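Local structure of transcriptional regulator, LacI family (3JY6) at residues Q5-I10 / G63-I68; L33-Y38 / I246-L251. The protein probably acts as a DNA-binding transcription factor of the LacI family, recognising regulatory DNA and carrying a periplasmic-binding-protein-like domain. All coordinates share one frame; numbering follows the deposited sequence.

Contact 1 (Q5-I10 / G63-I68)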
# COMPACT_ATOMS: atom_id res chain seq x y z
N GLN A 5 -22.15 27.05 0.66
CA GLN A 5 -20.72 26.94 0.21
C GLN A 5 -19.77 26.74 1.39
O GLN A 5 -19.73 27.54 2.32
CB GLN A 5 -20.31 28.21 -0.56
CG GLN A 5 -18.92 28.12 -1.18
CD GLN A 5 -18.62 29.29 -2.10
OE1 GLN A 5 -18.30 30.40 -1.66
NE2 GLN A 5 -18.72 29.06 -3.40
N SER A 6 -19.01 25.65 1.34
CA SER A 6 -18.03 25.31 2.37
C SER A 6 -16.83 24.60 1.71
O SER A 6 -16.76 24.54 0.48
CB SER A 6 -18.65 24.39 3.43
OG SER A 6 -19.05 23.15 2.88
N SER A 7 -15.91 24.08 2.51
CA SER A 7 -14.73 23.40 1.95
C SER A 7 -15.08 22.11 1.22
O SER A 7 -14.50 21.81 0.18
CB SER A 7 -13.69 23.10 3.05
OG SER A 7 -14.06 21.97 3.83
N LYS A 8 -16.03 21.36 1.77
CA LYS A 8 -16.48 20.08 1.20
C LYS A 8 -15.36 19.03 1.22
O LYS A 8 -15.37 18.07 0.46
CB LYS A 8 -17.01 20.27 -0.22
CG LYS A 8 -17.92 21.49 -0.38
CD LYS A 8 -18.86 21.38 -1.58
CE LYS A 8 -19.88 20.27 -1.36
NZ LYS A 8 -20.84 20.12 -2.50
N LEU A 9 -14.40 19.26 2.11
CA LEU A 9 -13.28 18.35 2.30
C LEU A 9 -13.54 17.50 3.53
O LEU A 9 -13.86 18.03 4.60
CB LEU A 9 -11.98 19.12 2.53
CG LEU A 9 -11.35 19.90 1.39
CD1 LEU A 9 -9.98 20.41 1.83
CD2 LEU A 9 -11.23 18.99 0.18
N ILE A 10 -13.41 16.19 3.36
CA ILE A 10 -13.60 15.25 4.46
C ILE A 10 -12.24 14.66 4.80
O ILE A 10 -11.56 14.10 3.93
CB ILE A 10 -14.57 14.11 4.07
CG1 ILE A 10 -15.92 14.70 3.68
CG2 ILE A 10 -14.73 13.12 5.23
CD1 ILE A 10 -16.57 15.54 4.79
N GLY A 63 -10.75 23.98 8.60
CA GLY A 63 -12.11 23.82 8.12
C GLY A 63 -12.37 22.63 7.22
O GLY A 63 -12.53 22.77 6.01
N PHE A 64 -12.37 21.43 7.79
CA PHE A 64 -12.70 20.25 7.02
C PHE A 64 -14.15 20.03 7.43
O PHE A 64 -14.53 20.43 8.53
CB PHE A 64 -11.80 19.06 7.41
CG PHE A 64 -10.47 19.05 6.70
CD1 PHE A 64 -9.43 19.86 7.13
CD2 PHE A 64 -10.29 18.28 5.56
CE1 PHE A 64 -8.21 19.91 6.42
CE2 PHE A 64 -9.07 18.31 4.85
CZ PHE A 64 -8.04 19.12 5.28
N ASP A 65 -14.96 19.43 6.58
CA ASP A 65 -16.36 19.25 6.95
C ASP A 65 -16.72 17.93 7.61
O ASP A 65 -17.88 17.71 7.96
CB ASP A 65 -17.27 19.47 5.74
CG ASP A 65 -17.21 20.91 5.22
OD1 ASP A 65 -16.72 21.80 5.95
OD2 ASP A 65 -17.65 21.14 4.08
N GLY A 66 -15.73 17.06 7.80
CA GLY A 66 -16.01 15.78 8.42
C GLY A 66 -14.75 14.98 8.69
O GLY A 66 -13.69 15.25 8.12
N LEU A 67 -14.88 14.00 9.57
CA LEU A 67 -13.76 13.16 9.94
C LEU A 67 -14.14 11.69 9.93
O LEU A 67 -15.12 11.29 10.55
CB LEU A 67 -13.25 13.54 11.35
CG LEU A 67 -12.20 12.63 11.99
CD1 LEU A 67 -10.96 12.62 11.14
CD2 LEU A 67 -11.88 13.10 13.40
N ILE A 68 -13.37 10.90 9.19
CA ILE A 68 -13.58 9.46 9.17
C ILE A 68 -12.34 8.95 9.88
O ILE A 68 -11.20 9.17 9.43
CB ILE A 68 -13.70 8.91 7.75
CG1 ILE A 68 -14.92 9.54 7.06
CG2 ILE A 68 -13.85 7.40 7.81
CD1 ILE A 68 -15.23 9.01 5.69
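Asp-65 draws the loop before strand 9-14 onto residues 63-65. Its OD2 takes two bonds from opposite faces of the carboxylate. Ser-6 OG donates at 2.7 Å to Asp-65 OD2 on the syn side. Lys-8 N lies 2.8 Å from Asp-65 OD2 and comes from above the plane. Such donors would probably favour the charged carboxylate. Asp-65 N bonds to Leu-9 O almost end-on (C=O...N 167°). Ser-7 OG donates to Gly-63 O at 2.8 Å, and it also accepts from Leu-9 N in an ST turn. A first torsion of 78° turns OG back over the backbone, where it meets both partners.

This polar end is the more exposed one, and Ser-6 lies at the surface. The inner end is buried and apolar. Leu-9 CB packs 3.6 Å from Phe-64 CD2. Ile-10 CD1 bends back to 3.5 Å from Gly-66 N, a buried amide with no hydrogen-bond partner. Ile-10 CG2 reaches Ile-68 CG1. Leu-9 also packs on Phe-64 of the second subunit and Phe-64 on its Leu-9, so this apolar patch joins the dimer. Strands 9-14 and 66-70 are parallel neighbours in a sheet of order 2-1-3-4-5-6, as in the Rossmann-like lobe of periplasmic-binding-protein domains.

Contact 2 (L33-Y38 / I246-L251)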
# COMPACT_ATOMS: atom_id res chain seq x y z
N LEU A 33 -18.01 9.63 -1.63
CA LEU A 33 -18.02 11.07 -1.41
C LEU A 33 -18.09 11.89 -2.71
O LEU A 33 -18.63 13.00 -2.73
CB LEU A 33 -16.79 11.51 -0.61
CG LEU A 33 -16.66 11.14 0.86
CD1 LEU A 33 -15.40 11.82 1.41
CD2 LEU A 33 -17.90 11.58 1.65
N GLU A 34 -17.55 11.34 -3.79
CA GLU A 34 -17.54 12.00 -5.09
C GLU A 34 -18.95 12.22 -5.63
O GLU A 34 -19.24 13.24 -6.24
CB GLU A 34 -16.72 11.17 -6.08
CG GLU A 34 -16.49 11.81 -7.46
CD GLU A 34 -17.77 11.90 -8.30
OE1 GLU A 34 -18.46 10.87 -8.49
OE2 GLU A 34 -18.07 13.01 -8.80
N SER A 35 -19.83 11.25 -5.40
CA SER A 35 -21.19 11.34 -5.90
C SER A 35 -21.91 12.59 -5.41
O SER A 35 -22.97 12.93 -5.92
CB SER A 35 -21.99 10.10 -5.51
OG SER A 35 -22.18 10.05 -4.10
N ARG A 36 -21.33 13.27 -4.42
CA ARG A 36 -21.97 14.47 -3.89
C ARG A 36 -21.07 15.70 -3.80
O ARG A 36 -21.38 16.65 -3.07
CB ARG A 36 -22.60 14.16 -2.53
CG ARG A 36 -23.64 13.06 -2.60
CD ARG A 36 -24.49 13.00 -1.34
NE ARG A 36 -25.36 11.82 -1.32
CZ ARG A 36 -26.16 11.51 -0.29
NH1 ARG A 36 -26.18 12.29 0.78
NH2 ARG A 36 -26.91 10.42 -0.34
N GLY A 37 -19.97 15.70 -4.55
CA GLY A 37 -19.09 16.86 -4.55
C GLY A 37 -18.10 16.96 -3.41
O GLY A 37 -17.35 17.93 -3.31
N TYR A 38 -18.10 15.96 -2.54
CA TYR A 38 -17.18 15.96 -1.42
C TYR A 38 -15.86 15.31 -1.84
O TYR A 38 -15.82 14.46 -2.74
CB TYR A 38 -17.82 15.25 -0.23
CG TYR A 38 -18.84 16.12 0.49
CD1 TYR A 38 -18.44 17.07 1.44
CD2 TYR A 38 -20.20 16.04 0.17
CE1 TYR A 38 -19.37 17.92 2.06
CE2 TYR A 38 -21.13 16.89 0.79
CZ TYR A 38 -20.71 17.83 1.73
OH TYR A 38 -21.61 18.70 2.32
N ILE A 246 -22.45 6.90 5.55
CA ILE A 246 -22.91 7.39 6.84
C ILE A 246 -22.55 8.88 6.96
O ILE A 246 -23.36 9.69 7.39
CB ILE A 246 -22.26 6.58 8.00
CG1 ILE A 246 -22.76 5.13 7.98
CG2 ILE A 246 -22.58 7.23 9.32
CD1 ILE A 246 -22.10 4.23 9.00
N MET A 247 -21.33 9.22 6.56
CA MET A 247 -20.87 10.61 6.63
C MET A 247 -21.80 11.52 5.84
O MET A 247 -22.22 12.57 6.32
CB MET A 247 -19.43 10.72 6.11
CG MET A 247 -18.85 12.16 6.01
SD MET A 247 -18.81 13.05 7.58
CE MET A 247 -18.60 14.50 7.18
N LEU A 248 -22.12 11.13 4.61
CA LEU A 248 -23.00 11.94 3.78
C LEU A 248 -24.36 12.13 4.46
O LEU A 248 -25.01 13.14 4.26
CB LEU A 248 -23.18 11.29 2.42
CG LEU A 248 -21.91 11.23 1.56
CD1 LEU A 248 -22.25 10.57 0.22
CD2 LEU A 248 -21.37 12.63 1.33
N ARG A 249 -24.78 11.14 5.25
CA ARG A 249 -26.06 11.24 5.95
C ARG A 249 -25.94 12.27 7.06
O ARG A 249 -26.88 13.02 7.33
CB ARG A 249 -26.47 9.88 6.52
CG ARG A 249 -27.07 8.93 5.50
CD ARG A 249 -27.23 7.53 6.07
NE ARG A 249 -28.08 7.50 7.26
CZ ARG A 249 -28.10 6.49 8.13
NH1 ARG A 249 -27.31 5.44 7.92
NH2 ARG A 249 -28.89 6.52 9.19
N GLN A 250 -24.78 12.34 7.70
CA GLN A 250 -24.57 13.32 8.77
C GLN A 250 -24.46 14.72 8.14
O GLN A 250 -24.99 15.68 8.68
CB GLN A 250 -23.30 13.01 9.57
CG GLN A 250 -23.25 11.63 10.26
CD GLN A 250 -21.86 11.31 10.85
OE1 GLN A 250 -20.86 11.37 10.15
NE2 GLN A 250 -21.81 10.99 12.14
N LEU A 251 -23.78 14.81 6.99
CA LEU A 251 -23.59 16.08 6.28
C LEU A 251 -24.90 16.63 5.75
O LEU A 251 -25.05 17.84 5.54
CB LEU A 251 -22.62 15.90 5.11
CG LEU A 251 -21.15 15.69 5.47
CD1 LEU A 251 -20.36 15.26 4.24
CD2 LEU A 251 -20.59 16.97 6.07
O HOH W 1 -24.81 14.94 1.77
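Helix 20-34 ends in a Schellman motif, with Tyr-38 N bonded to Leu-33 O and Gly-37 N to Glu-34 O, and the turn faces the last residues of helix 236-251. Gly-37, at positive phi, is the C-prime residue. The turn brings Arg-36 and Tyr-38 round to the same helix that Leu-33 meets.

Leu-248 is the central side chain. Its two methyls part to different neighbours. CD2 of Leu-248 meets CD2 of Leu-33 at 3.6 Å. The same methyl lies 3.8 Å from Tyr-38 CD2. The other methyl, Leu-248 CD1, lies 3.7 Å from Arg-36 CD. The Arg-36 chain is extended from CG to NE, which carries its guanidinium past the leucine. One face of that group then rests on Leu-248 CB, 3.6 Å from Arg-36 NH1.

These are the C-terminal ends of two helices of the periplasmic-binding-protein fold. Both helices pack on strand 9-14: Leu-33 of one and Met-247 and Leu-251 of the other touch Ile-10, as does Tyr-38 after the turn.

Leu-251 sits one helical turn beyond Leu-248 and meets the tyrosine ring. Its CD1 stands over the centre of one ring face, 3.6 Å from the Tyr-38 centroid and 14° off the normal. This is a CH-pi contact. Lys-8 makes a cation-pi contact with the same ring.

Polar contact between the segments runs through water. The water lies in plane at the edge of the Arg-36 guanidinium. It accepts from Arg-36 NH1 at 3.1 Å and donates to Leu-248 O.

In the fold
The centres of contacts 1 and 2 lie 10 Å apart, on the same side of the chain's centre. Along the chain the order is 5-10, 33-38, 63-68, 246-251, so their segments alternate. Contact 1 joins the N-terminal parts of two adjacent strands in the six-stranded parallel sheet. Contact 2 joins the ends of two helices packed against that sheet. The two contacts touch: Tyr-38 CD1 lies 3.4 Å from Lys-8 O, and Ile-10 packs against both helices. Helix 236-251 thus returns, after more than 200 residues, to the domain where the modelled chain begins. That return is consistent with the interleaved two-domain layout of periplasmic-binding-protein folds.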